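Local coordinates for protein GCN5-related N-acetyltransferase (Kribbella flavida, PDB 4MY0) that binds acetyl-CoA and probably transfers its acetyl group to amino groups of aminoglycosides, as a GCN5-related N-acetyltransferase, at residues T355-L360 / G364-G369; A302-L307 / V371-L376; W320-A325 / T379-A384; W280-L285 / A350-T355. All coordinates share one frame; numbering follows the deposited sequence.

Contact 1: residues T355-L360 / G364-G369; sequences TPLAAL and GLVTGG
Gly364 is the first residue past the helix of Leu357 and Leu360, and its positive phi of 77° turns the chain back over the last turn in a Schellman motif. Leu365 follows. Its N donates to Leu360 O at 2.8 Å, nearly in line with the carbonyl, though the N-H...O angle is only 141°. The CB of Leu365 rests 3.8 Å from the same Leu360 O. Val366 N adds a weak, longer bond to Leu360 O at 3.3 Å, so one carbonyl oxygen takes two successive backbone N-H groups. In the sterol carrier protein-like domain this turn leads from helix 357-362 into the short, weakly bonded strand 366-367, outermost in the five-stranded sheet within this chain. The side chain of Val366 turns back to the helix. Its CB meets Leu360 CB at 3.8 Å. Its CG2 lies 4.0 Å from both Leu360 CB and Leu360 CD1. Leu360 CG lies beside its backbone N (chi1 -62°), and from there CD1 reaches that methyl. The other branch, Val366 CG1, touches Leu357 CD1 at 3.8 Å, the two side chains crossing at about a right angle. Further on, Thr367 pairs with Gln342 of strand 341-344, and Gly369 N bonds to Asp339 OD1.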
loop_
_atom_site.group_PDB
_atom_site.type_symbol
_atom_site.label_atom_id
_atom_site.label_comp_id
_atom_site.label_asym_id
_atom_site.label_seq_id
_atom_site.Cartn_x
_atom_site.Cartn_y
_atom_site.Cartn_z
ATOM N N THR C 355 -29.290 -14.172 -20.678
ATOM C CA THR C 355 -27.959 -14.535 -21.171
ATOM C C THR C 355 -28.073 -14.999 -22.636
ATOM O O THR C 355 -28.942 -15.801 -22.967
ATOM C CB THR C 355 -27.340 -15.638 -20.285
ATOM O OG1 THR C 355 -27.391 -15.221 -18.913
ATOM C CG2 THR C 355 -25.884 -15.933 -20.669
ATOM N N PRO C 356 -27.206 -14.482 -23.523
ATOM C CA PRO C 356 -27.282 -14.826 -24.958
ATOM C C PRO C 356 -27.133 -16.330 -25.210
ATOM O O PRO C 356 -26.351 -16.999 -24.519
ATOM C CB PRO C 356 -26.079 -14.087 -25.577
ATOM C CG PRO C 356 -25.669 -13.049 -24.569
ATOM C CD PRO C 356 -26.092 -13.564 -23.215
ATOM N N LEU C 357 -27.862 -16.851 -26.194
ATOM C CA LEU C 357 -27.825 -18.277 -26.485
ATOM C C LEU C 357 -26.428 -18.717 -26.917
ATOM O O LEU C 357 -25.989 -19.818 -26.578
ATOM C CB LEU C 357 -28.854 -18.649 -27.559
ATOM C CG LEU C 357 -30.179 -19.255 -27.081
ATOM C CD1 LEU C 357 -29.980 -20.622 -26.437
ATOM C CD2 LEU C 357 -30.848 -18.324 -26.113
ATOM N N ALA C 358 -25.738 -17.857 -27.664
ATOM C CA ALA C 358 -24.371 -18.152 -28.084
ATOM C C ALA C 358 -23.491 -18.526 -26.884
ATOM O O ALA C 358 -22.757 -19.518 -26.924
ATOM C CB ALA C 358 -23.783 -16.970 -28.825
ATOM N N ALA C 359 -23.573 -17.735 -25.818
ATOM C CA ALA C 359 -22.783 -17.999 -24.619
ATOM C C ALA C 359 -23.186 -19.293 -23.921
ATOM O O ALA C 359 -22.328 -20.009 -23.389
ATOM C CB ALA C 359 -22.873 -16.824 -23.643
ATOM N N LEU C 360 -24.488 -19.579 -23.895
ATOM C CA LEU C 360 -24.991 -20.784 -23.239
ATOM C C LEU C 360 -24.561 -22.050 -23.974
ATOM O O LEU C 360 -24.335 -23.100 -23.359
ATOM C CB LEU C 360 -26.518 -20.751 -23.148
ATOM C CG LEU C 360 -27.097 -19.603 -22.334
ATOM C CD1 LEU C 360 -28.598 -19.706 -22.301
ATOM C CD2 LEU C 360 -26.523 -19.633 -20.930
ATOM N N GLY C 364 -21.875 -24.923 -22.743
ATOM C CA GLY C 364 -22.436 -26.271 -22.654
ATOM C C GLY C 364 -23.729 -26.389 -21.835
ATOM O O GLY C 364 -24.169 -27.489 -21.497
ATOM N N LEU C 365 -24.345 -25.256 -21.513
ATOM C CA LEU C 365 -25.513 -25.251 -20.626
ATOM C C LEU C 365 -26.782 -25.507 -21.411
ATOM O O LEU C 365 -27.844 -25.794 -20.855
ATOM C CB LEU C 365 -25.617 -23.903 -19.905
ATOM C CG LEU C 365 -24.953 -23.824 -18.529
ATOM C CD1 LEU C 365 -23.773 -24.756 -18.431
ATOM C CD2 LEU C 365 -24.565 -22.396 -18.194
ATOM N N VAL C 366 -26.646 -25.414 -22.725
ATOM C CA VAL C 366 -27.764 -25.508 -23.636
ATOM C C VAL C 366 -27.290 -26.314 -24.852
ATOM O O VAL C 366 -26.187 -26.088 -25.352
ATOM C CB VAL C 366 -28.182 -24.085 -24.036
ATOM C CG1 VAL C 366 -28.518 -23.999 -25.495
ATOM C CG2 VAL C 366 -29.302 -23.578 -23.133
ATOM N N THR C 367 -28.107 -27.258 -25.319
ATOM C CA THR C 367 -27.682 -28.182 -26.378
ATOM C C THR C 367 -28.815 -28.468 -27.385
ATOM O O THR C 367 -29.991 -28.431 -27.026
ATOM C CB THR C 367 -27.125 -29.502 -25.752
ATOM O OG1 THR C 367 -26.127 -30.075 -26.597
ATOM C CG2 THR C 367 -28.217 -30.512 -25.511
ATOM N N GLY C 368 -28.461 -28.715 -28.644
ATOM C CA GLY C 368 -29.435 -29.071 -29.666
ATOM C C GLY C 368 -30.359 -27.962 -30.159
ATOM O O GLY C 368 -30.187 -26.783 -29.825
ATOM N N GLY C 369 -31.340 -28.342 -30.977
ATOM C CA GLY C 369 -32.341 -27.402 -31.458
ATOM C C GLY C 369 -31.886 -26.548 -32.628
ATOM O O GLY C 369 -30.686 -26.342 -32.825
#

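Contact 2: residues A302-L307 / V371-L376; sequences AEVDLL and VASDRL
Val304 meets Ser373 and Leu376 where helix 371-380 packs on one face of the sheet in the sterol carrier protein-like domain. The segment axes approach to 8.6 Å, with an angle of 125° between their directions. The helix therefore runs aslant over strand 302-307, roughly against its direction. Ala302 and Val304 point toward it, while Glu303 and Asp305 point away. On that far side, Asp305 forms salt bridges with Arg319 and Arg336.

Val304 can be followed outward. Its CB carries two methyls, each meeting a different helix residue, Ser373 and Leu376, three positions apart. CG1 lies anti to the backbone N (chi1 176°) and reaches Ser373, 3.9 Å from its CB and equally far from its OG. CG2 takes the position beside the backbone N and meets Leu376 CB at 3.8 Å. Leu376 CD2 lies a little farther from the same methyl, at 4.2 Å. With an alanine here both methyls are gone, which would probably leave a gap facing Ser373 CB and Leu376 CB.

Leu376 CB is shared by two strand residues, for it also meets Ala302 CB at 3.9 Å. This direct packing is mostly apolar and joins two elements 64 residues apart. Leu377 extends it, touching both Val304 and Leu306. The one polar link across the pair is indirect: a water donates to Asp305 O at 2.7 Å and lies in a weak, long contact of 3.5 Å with Ser373 OG.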
loop_
_atom_site.group_PDB
_atom_site.type_symbol
_atom_site.label_atom_id
_atom_site.label_comp_id
_atom_site.label_asym_id
_atom_site.label_seq_id
_atom_site.Cartn_x
_atom_site.Cartn_y
_atom_site.Cartn_z
ATOM N N ALA C 302 -42.568 -14.957 -30.219
ATOM C CA ALA C 302 -41.831 -16.215 -30.270
ATOM C C ALA C 302 -42.714 -17.411 -29.971
ATOM O O ALA C 302 -43.463 -17.412 -28.995
ATOM C CB ALA C 302 -40.663 -16.180 -29.302
ATOM N N GLU C 303 -42.615 -18.427 -30.821
ATOM C CA GLU C 303 -43.231 -19.726 -30.572
ATOM C C GLU C 303 -42.115 -20.750 -30.705
ATOM O O GLU C 303 -41.636 -21.002 -31.810
ATOM C CB GLU C 303 -44.315 -20.023 -31.604
ATOM C CG GLU C 303 -45.381 -18.940 -31.739
ATOM C CD GLU C 303 -46.366 -18.917 -30.580
ATOM O OE1 GLU C 303 -47.147 -17.948 -30.484
ATOM O OE2 GLU C 303 -46.369 -19.869 -29.772
ATOM N N VAL C 304 -41.695 -21.331 -29.585
ATOM C CA VAL C 304 -40.506 -22.173 -29.548
ATOM C C VAL C 304 -40.682 -23.262 -28.508
ATOM O O VAL C 304 -41.151 -22.988 -27.402
ATOM C CB VAL C 304 -39.256 -21.355 -29.114
ATOM C CG1 VAL C 304 -38.050 -22.257 -28.975
ATOM C CG2 VAL C 304 -38.958 -20.244 -30.101
ATOM N N ASP C 305 -40.289 -24.486 -28.841
ATOM C CA ASP C 305 -40.271 -25.552 -27.837
ATOM C C ASP C 305 -38.975 -25.559 -27.014
ATOM O O ASP C 305 -37.903 -25.204 -27.513
ATOM C CB ASP C 305 -40.510 -26.921 -28.490
ATOM C CG ASP C 305 -42.000 -27.232 -28.692
ATOM O OD1 ASP C 305 -42.835 -26.299 -28.613
ATOM O OD2 ASP C 305 -42.337 -28.417 -28.936
ATOM N N LEU C 306 -39.092 -25.948 -25.745
ATOM C CA LEU C 306 -37.945 -26.126 -24.862
ATOM C C LEU C 306 -38.040 -27.509 -24.237
ATOM O O LEU C 306 -39.116 -27.913 -23.782
ATOM C CB LEU C 306 -37.970 -25.092 -23.740
ATOM C CG LEU C 306 -38.016 -23.632 -24.158
ATOM C CD1 LEU C 306 -38.036 -22.738 -22.928
ATOM C CD2 LEU C 306 -36.820 -23.308 -25.055
ATOM N N LEU C 307 -36.926 -28.231 -24.213
ATOM C CA LEU C 307 -36.866 -29.498 -23.493
ATOM C C LEU C 307 -36.086 -29.264 -22.203
ATOM O O LEU C 307 -34.887 -28.993 -22.235
ATOM C CB LEU C 307 -36.216 -30.600 -24.338
ATOM C CG LEU C 307 -36.100 -31.954 -23.637
ATOM C CD1 LEU C 307 -37.483 -32.449 -23.193
ATOM C CD2 LEU C 307 -35.415 -32.978 -24.519
ATOM N N VAL C 371 -31.033 -23.367 -35.032
ATOM C CA VAL C 371 -30.499 -22.010 -34.930
ATOM C C VAL C 371 -31.600 -20.938 -34.919
ATOM O O VAL C 371 -31.468 -19.901 -34.257
ATOM C CB VAL C 371 -29.499 -21.737 -36.089
ATOM C CG1 VAL C 371 -30.156 -21.995 -37.445
ATOM C CG2 VAL C 371 -28.944 -20.322 -36.013
ATOM N N ALA C 372 -32.689 -21.205 -35.636
ATOM C CA ALA C 372 -33.818 -20.283 -35.719
ATOM C C ALA C 372 -34.522 -20.083 -34.373
ATOM O O ALA C 372 -35.074 -19.015 -34.111
ATOM C CB ALA C 372 -34.817 -20.754 -36.787
ATOM N N SER C 373 -34.511 -21.110 -33.526
ATOM C CA SER C 373 -35.063 -20.976 -32.180
ATOM C C SER C 373 -34.241 -19.980 -31.362
ATOM O O SER C 373 -34.797 -19.192 -30.595
ATOM C CB SER C 373 -35.106 -22.330 -31.466
ATOM O OG SER C 373 -36.003 -23.218 -32.105
ATOM N N ASP C 374 -32.919 -20.022 -31.544
ATOM C CA ASP C 374 -31.987 -19.161 -30.808
ATOM C C ASP C 374 -32.314 -17.679 -30.955
ATOM O O ASP C 374 -32.307 -16.929 -29.980
ATOM C CB ASP C 374 -30.547 -19.402 -31.277
ATOM C CG ASP C 374 -29.943 -20.671 -30.703
ATOM O OD1 ASP C 374 -28.695 -20.772 -30.675
ATOM O OD2 ASP C 374 -30.709 -21.565 -30.276
ATOM N N ARG C 375 -32.604 -17.264 -32.181
ATOM C CA ARG C 375 -32.913 -15.866 -32.456
ATOM C C ARG C 375 -34.222 -15.424 -31.801
ATOM O O ARG C 375 -34.291 -14.339 -31.222
ATOM C CB ARG C 375 -32.940 -15.606 -33.963
ATOM C CG ARG C 375 -31.559 -15.460 -34.573
ATOM C CD ARG C 375 -31.621 -14.998 -36.021
ATOM N NE ARG C 375 -32.023 -16.074 -36.920
ATOM C CZ ARG C 375 -31.182 -16.963 -37.440
ATOM N NH1 ARG C 375 -31.634 -17.911 -38.252
ATOM N NH2 ARG C 375 -29.889 -16.908 -37.146
ATOM N N LEU C 376 -35.252 -16.264 -31.894
ATOM C CA LEU C 376 -36.528 -15.987 -31.230
ATOM C C LEU C 376 -36.355 -15.852 -29.709
ATOM O O LEU C 376 -36.766 -14.855 -29.106
ATOM C CB LEU C 376 -37.562 -17.077 -31.548
ATOM C CG LEU C 376 -38.376 -17.034 -32.851
ATOM C CD1 LEU C 376 -38.104 -15.780 -33.684
ATOM C CD2 LEU C 376 -38.148 -18.291 -33.673
HETATM O O HOH W 1 -36.312 -25.663 -29.640
#

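Contact 3: residues W320-A325 / T379-A384; sequences WHLSVA and TAFGGA
The chain at Val324 is extended, in strand 320-325, while that at Ala380 is in the last turn of a helix. Their CA atoms are 6.9 Å apart, the nearest pair of the two segments. After Ala380 the helix ends and Phe381 opens a loop. A weak backbone bond from Gly382 N to Thr379 O, 3.1 Å long, closes the turn there. Leu322 and Val324 are two residues apart on the strand, so both present their CB atoms to the helix end.

Two apolar touches make up the contact. Leu322 CD2 meets the far end of the Phe381 ring, 3.7 Å from CE2 and 3.9 Å from CZ. The methyl approaches the ring obliquely. The two side chains come from opposite directions. The torsions explain this: Leu322 has CG opposite its backbone N (chi1 176°), which extends the side chain toward the ring. Phe381 has CG on the side of its own backbone N (chi1 -69°), and from there the ring reaches toward the strand. The second touch is looser. Val324 CG2 lies 4.3 Å from Ala380 CB. All four residues are buried.

The contact belongs to the sterol carrier protein-like domain. Strand 318-325 lies between strands 302-309 and 328-333, pairing with Ala302 and Val304 on one side. Helix 287-293 sends Ile291 against both Leu322 and Phe381, and Phe296, in the loop beyond that helix, meets the Phe381 ring edge-to-face.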
loop_
_atom_site.group_PDB
_atom_site.type_symbol
_atom_site.label_atom_id
_atom_site.label_comp_id
_atom_site.label_asym_id
_atom_site.label_seq_id
_atom_site.Cartn_x
_atom_site.Cartn_y
_atom_site.Cartn_z
ATOM N N TRP C 320 -41.830 -28.404 -23.257
ATOM C CA TRP C 320 -42.749 -27.301 -23.104
ATOM C C TRP C 320 -42.761 -26.446 -24.362
ATOM O O TRP C 320 -41.784 -26.405 -25.110
ATOM C CB TRP C 320 -42.299 -26.444 -21.922
ATOM C CG TRP C 320 -42.311 -27.159 -20.608
ATOM C CD1 TRP C 320 -41.278 -27.849 -20.037
ATOM C CD2 TRP C 320 -43.403 -27.233 -19.683
ATOM N NE1 TRP C 320 -41.668 -28.356 -18.821
ATOM C CE2 TRP C 320 -42.968 -27.991 -18.580
ATOM C CE3 TRP C 320 -44.712 -26.737 -19.685
ATOM C CZ2 TRP C 320 -43.798 -28.263 -17.484
ATOM C CZ3 TRP C 320 -45.539 -27.013 -18.600
ATOM C CH2 TRP C 320 -45.080 -27.767 -17.516
ATOM N N HIS C 321 -43.879 -25.777 -24.602
ATOM C CA HIS C 321 -43.962 -24.790 -25.664
ATOM C C HIS C 321 -44.017 -23.389 -25.052
ATOM O O HIS C 321 -44.830 -23.112 -24.161
ATOM C CB HIS C 321 -45.189 -25.031 -26.539
ATOM C CG HIS C 321 -45.372 -23.988 -27.595
ATOM N ND1 HIS C 321 -44.573 -23.919 -28.716
ATOM C CD2 HIS C 321 -46.233 -22.948 -27.680
ATOM C CE1 HIS C 321 -44.943 -22.889 -29.455
ATOM N NE2 HIS C 321 -45.949 -22.283 -28.848
ATOM N N LEU C 322 -43.124 -22.516 -25.505
ATOM C CA LEU C 322 -43.120 -21.130 -25.050
ATOM C C LEU C 322 -43.801 -20.227 -26.083
ATOM O O LEU C 322 -43.400 -20.183 -27.253
ATOM C CB LEU C 322 -41.692 -20.655 -24.776
ATOM C CG LEU C 322 -41.526 -19.183 -24.373
ATOM C CD1 LEU C 322 -42.066 -18.924 -22.971
ATOM C CD2 LEU C 322 -40.066 -18.768 -24.473
ATOM N N SER C 323 -44.839 -19.518 -25.645
ATOM C CA SER C 323 -45.560 -18.577 -26.499
ATOM C C SER C 323 -45.341 -17.175 -25.945
ATOM O O SER C 323 -45.658 -16.906 -24.777
ATOM C CB SER C 323 -47.056 -18.908 -26.503
ATOM O OG SER C 323 -47.751 -18.162 -27.490
ATOM N N VAL C 324 -44.768 -16.294 -26.764
ATOM C CA VAL C 324 -44.543 -14.910 -26.356
ATOM C C VAL C 324 -45.150 -13.956 -27.366
ATOM O O VAL C 324 -44.858 -14.044 -28.557
ATOM C CB VAL C 324 -43.063 -14.579 -26.235
ATOM C CG1 VAL C 324 -42.895 -13.101 -25.916
ATOM C CG2 VAL C 324 -42.402 -15.442 -25.152
ATOM N N ALA C 325 -46.002 -13.051 -26.890
ATOM C CA ALA C 325 -46.612 -12.034 -27.751
ATOM C C ALA C 325 -47.120 -10.882 -26.900
ATOM O O ALA C 325 -47.667 -11.107 -25.814
ATOM C CB ALA C 325 -47.750 -12.626 -28.562
ATOM N N THR C 379 -34.371 -12.524 -28.537
ATOM C CA THR C 379 -35.140 -11.275 -28.486
ATOM C C THR C 379 -36.275 -11.284 -27.447
ATOM O O THR C 379 -36.502 -10.286 -26.764
ATOM C CB THR C 379 -35.676 -10.870 -29.875
ATOM O OG1 THR C 379 -36.450 -11.941 -30.425
ATOM C CG2 THR C 379 -34.515 -10.566 -30.805
ATOM N N ALA C 380 -36.973 -12.411 -27.333
ATOM C CA ALA C 380 -37.993 -12.600 -26.297
ATOM C C ALA C 380 -37.482 -12.238 -24.898
ATOM O O ALA C 380 -38.085 -11.426 -24.191
ATOM C CB ALA C 380 -38.486 -14.042 -26.310
ATOM N N PHE C 381 -36.370 -12.849 -24.502
ATOM C CA PHE C 381 -35.815 -12.619 -23.172
ATOM C C PHE C 381 -34.875 -11.420 -23.147
ATOM O O PHE C 381 -34.262 -11.118 -22.124
ATOM C CB PHE C 381 -35.103 -13.876 -22.665
ATOM C CG PHE C 381 -36.038 -15.023 -22.359
ATOM C CD1 PHE C 381 -36.641 -15.129 -21.113
ATOM C CD2 PHE C 381 -36.319 -15.991 -23.321
ATOM C CE1 PHE C 381 -37.504 -16.191 -20.825
ATOM C CE2 PHE C 381 -37.176 -17.053 -23.041
ATOM C CZ PHE C 381 -37.768 -17.153 -21.789
ATOM N N GLY C 382 -34.766 -10.735 -24.278
ATOM C CA GLY C 382 -33.914 -9.564 -24.365
ATOM C C GLY C 382 -34.428 -8.380 -23.568
ATOM O O GLY C 382 -35.540 -8.406 -23.042
ATOM N N GLY C 383 -33.615 -7.331 -23.485
ATOM C CA GLY C 383 -34.004 -6.132 -22.767
ATOM C C GLY C 383 -32.827 -5.646 -21.957
ATOM O O GLY C 383 -31.695 -6.061 -22.200
ATOM N N ALA C 384 -33.087 -4.773 -20.989
ATOM C CA ALA C 384 -32.012 -4.237 -20.155
ATOM C C ALA C 384 -31.319 -5.345 -19.353
ATOM O O ALA C 384 -31.953 -6.317 -18.930
ATOM C CB ALA C 384 -32.541 -3.152 -19.234
#

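Contact 4: residues W280-L285 / A350-T355; sequences WMLRLL and ALYAGT
The CH-pi contact comes first: Leu284 CD2 sits over one face of the Tyr352 ring, 4.0 Å from its centroid and 24° off the ring normal. It is shifted toward the rim, on the CG side. The other packing is plain apolar contact. Leu284 CD1 meets Tyr352 CD1 at 3.7 Å. Leu282 CD2 touches Tyr352 CD2 at 3.8 Å, approaching the ring obliquely, and Ala353 CB at 4.2 Å. Tyr352 has CG opposite its backbone N (chi1 -174°), and its ring thereby reaches both leucines of the strand.

Polar bonds lie within or beyond the segments. Arg283 NH1 donates to Leu284 O at 2.8 Å, and Arg283 NH2 makes a salt bridge to Asp310. Tyr352 OH bonds to Ala290 O, while Arg294 forms a cation-pi contact with the ring. A leucine in its place would probably leave Leu284 CD2 without its aromatic face and Ala290 O without its hydroxyl partner.

The helix ends in a Schellman motif at Gly354, with Thr355 N bonded to Ala350 O at 3.0 Å. Strand 274-284 of the acetyltransferase part thus meets a helix of the sterol carrier protein-like part through a buried junction, where the leucines give apolar packing and the OH of Tyr352 is bonded to Ala290 O outside it.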
loop_
_atom_site.group_PDB
_atom_site.type_symbol
_atom_site.label_atom_id
_atom_site.label_comp_id
_atom_site.label_asym_id
_atom_site.label_seq_id
_atom_site.Cartn_x
_atom_site.Cartn_y
_atom_site.Cartn_z
ATOM N N TRP C 280 -24.809 -12.334 -9.033
ATOM C CA TRP C 280 -25.720 -13.153 -8.248
ATOM C C TRP C 280 -26.318 -14.255 -9.112
ATOM O O TRP C 280 -26.380 -14.128 -10.338
ATOM C CB TRP C 280 -26.819 -12.293 -7.608
ATOM C CG TRP C 280 -27.415 -11.277 -8.530
ATOM C CD1 TRP C 280 -27.043 -9.974 -8.651
ATOM C CD2 TRP C 280 -28.510 -11.473 -9.440
ATOM N NE1 TRP C 280 -27.835 -9.342 -9.587
ATOM C CE2 TRP C 280 -28.748 -10.243 -10.080
ATOM C CE3 TRP C 280 -29.326 -12.567 -9.757
ATOM C CZ2 TRP C 280 -29.763 -10.077 -11.048
ATOM C CZ3 TRP C 280 -30.339 -12.405 -10.711
ATOM C CH2 TRP C 280 -30.543 -11.173 -11.347
HETATM N N MSE C 281 -26.754 -15.336 -8.470
HETATM C CA MSE C 281 -27.279 -16.484 -9.200
HETATM C C MSE C 281 -28.786 -16.560 -9.129
HETATM O O MSE C 281 -29.393 -15.990 -8.226
HETATM C CB MSE C 281 -26.691 -17.779 -8.668
HETATM C CG MSE C 281 -25.247 -17.978 -9.081
HETATM SE SE MSE C 281 -24.613 -19.712 -8.465
HETATM C CE MSE C 281 -22.974 -19.765 -9.521
ATOM N N LEU C 282 -29.368 -17.285 -10.086
ATOM C CA LEU C 282 -30.811 -17.420 -10.224
ATOM C C LEU C 282 -31.152 -18.885 -10.448
ATOM O O LEU C 282 -30.378 -19.611 -11.081
ATOM C CB LEU C 282 -31.276 -16.626 -11.445
ATOM C CG LEU C 282 -32.764 -16.671 -11.766
ATOM C CD1 LEU C 282 -33.530 -15.981 -10.646
ATOM C CD2 LEU C 282 -33.041 -16.005 -13.113
ATOM N N ARG C 283 -32.292 -19.327 -9.927
ATOM C CA ARG C 283 -32.835 -20.635 -10.298
ATOM C C ARG C 283 -34.350 -20.552 -10.503
ATOM O O ARG C 283 -35.034 -19.876 -9.734
ATOM C CB ARG C 283 -32.533 -21.680 -9.220
ATOM C CG ARG C 283 -32.797 -23.114 -9.684
ATOM C CD ARG C 283 -33.092 -24.075 -8.521
ATOM N NE ARG C 283 -32.739 -25.454 -8.875
ATOM C CZ ARG C 283 -33.451 -26.230 -9.693
ATOM N NH1 ARG C 283 -34.567 -25.774 -10.256
ATOM N NH2 ARG C 283 -33.044 -27.467 -9.961
ATOM N N LEU C 284 -34.878 -21.222 -11.527
ATOM C CA LEU C 284 -36.333 -21.343 -11.655
ATOM C C LEU C 284 -36.841 -22.541 -10.830
ATOM O O LEU C 284 -36.311 -23.652 -10.940
ATOM C CB LEU C 284 -36.771 -21.497 -13.117
ATOM C CG LEU C 284 -36.435 -20.457 -14.192
ATOM C CD1 LEU C 284 -37.600 -20.296 -15.149
ATOM C CD2 LEU C 284 -35.979 -19.104 -13.649
ATOM N N LEU C 285 -37.856 -22.313 -10.002
ATOM C CA LEU C 285 -38.467 -23.390 -9.217
ATOM C C LEU C 285 -39.786 -23.889 -9.817
ATOM O O LEU C 285 -40.164 -25.051 -9.625
ATOM C CB LEU C 285 -38.730 -22.927 -7.784
ATOM C CG LEU C 285 -37.572 -22.286 -7.031
ATOM C CD1 LEU C 285 -38.021 -21.892 -5.637
ATOM C CD2 LEU C 285 -36.409 -23.253 -6.978
ATOM N N ALA C 350 -30.301 -19.109 -16.700
ATOM C CA ALA C 350 -29.517 -18.122 -17.445
ATOM C C ALA C 350 -30.311 -17.565 -18.642
ATOM O O ALA C 350 -30.277 -16.359 -18.919
ATOM C CB ALA C 350 -28.193 -18.716 -17.901
ATOM N N LEU C 351 -31.024 -18.440 -19.348
ATOM C CA LEU C 351 -31.876 -18.003 -20.456
ATOM C C LEU C 351 -32.957 -17.033 -19.961
ATOM O O LEU C 351 -33.208 -15.991 -20.584
ATOM C CB LEU C 351 -32.523 -19.212 -21.141
ATOM C CG LEU C 351 -33.621 -18.907 -22.155
ATOM C CD1 LEU C 351 -33.019 -18.219 -23.353
ATOM C CD2 LEU C 351 -34.406 -20.162 -22.581
ATOM N N TYR C 352 -33.578 -17.371 -18.829
ATOM C CA TYR C 352 -34.613 -16.535 -18.212
ATOM C C TYR C 352 -34.054 -15.162 -17.868
ATOM O O TYR C 352 -34.769 -14.156 -17.914
ATOM C CB TYR C 352 -35.132 -17.211 -16.941
ATOM C CG TYR C 352 -36.310 -16.525 -16.274
ATOM C CD1 TYR C 352 -37.611 -16.915 -16.568
ATOM C CD2 TYR C 352 -36.124 -15.513 -15.330
ATOM C CE1 TYR C 352 -38.698 -16.306 -15.964
ATOM C CE2 TYR C 352 -37.213 -14.900 -14.700
ATOM C CZ TYR C 352 -38.496 -15.312 -15.031
ATOM O OH TYR C 352 -39.597 -14.730 -14.441
ATOM N N ALA C 353 -32.772 -15.129 -17.522
ATOM C CA ALA C 353 -32.117 -13.885 -17.136
ATOM C C ALA C 353 -31.638 -13.064 -18.334
ATOM O O ALA C 353 -31.093 -11.978 -18.149
ATOM C CB ALA C 353 -30.935 -14.176 -16.203
ATOM N N GLY C 354 -31.808 -13.590 -19.547
ATOM C CA GLY C 354 -31.379 -12.891 -20.752
ATOM C C GLY C 354 -29.946 -13.153 -21.220
ATOM O O GLY C 354 -29.428 -12.442 -22.076
ATOM N N THR C 355 -29.290 -14.172 -20.678
ATOM C CA THR C 355 -27.959 -14.535 -21.171
ATOM C C THR C 355 -28.073 -14.999 -22.636
ATOM O O THR C 355 -28.942 -15.801 -22.967
ATOM C CB THR C 355 -27.340 -15.638 -20.285
ATOM O OG1 THR C 355 -27.391 -15.221 -18.913
ATOM C CG2 THR C 355 -25.884 -15.933 -20.669
#

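From the N terminus, strand 274-284 comes first, and contact 4 closes a loop of 64 residues when helix 345-352 packs on it. Contacts 2 and 3 open within that loop, on the neighbouring strands 302-309 and 318-325. Contact 2 closes on helix 371-380 and contact 3 on its end and the loop beyond, so each crosses contact 4, and they cross each other. Contact 1 follows contact 4 in series, sharing Thr355, and nests inside the loops of contacts 2 and 3. Contacts 1, 2 and 3 gather the last helices onto the five-stranded sheet. Contact 4 ties this domain to the acetyltransferase part. Phe381 of contact 3 packs on Leu351 and Tyr352 of contact 4.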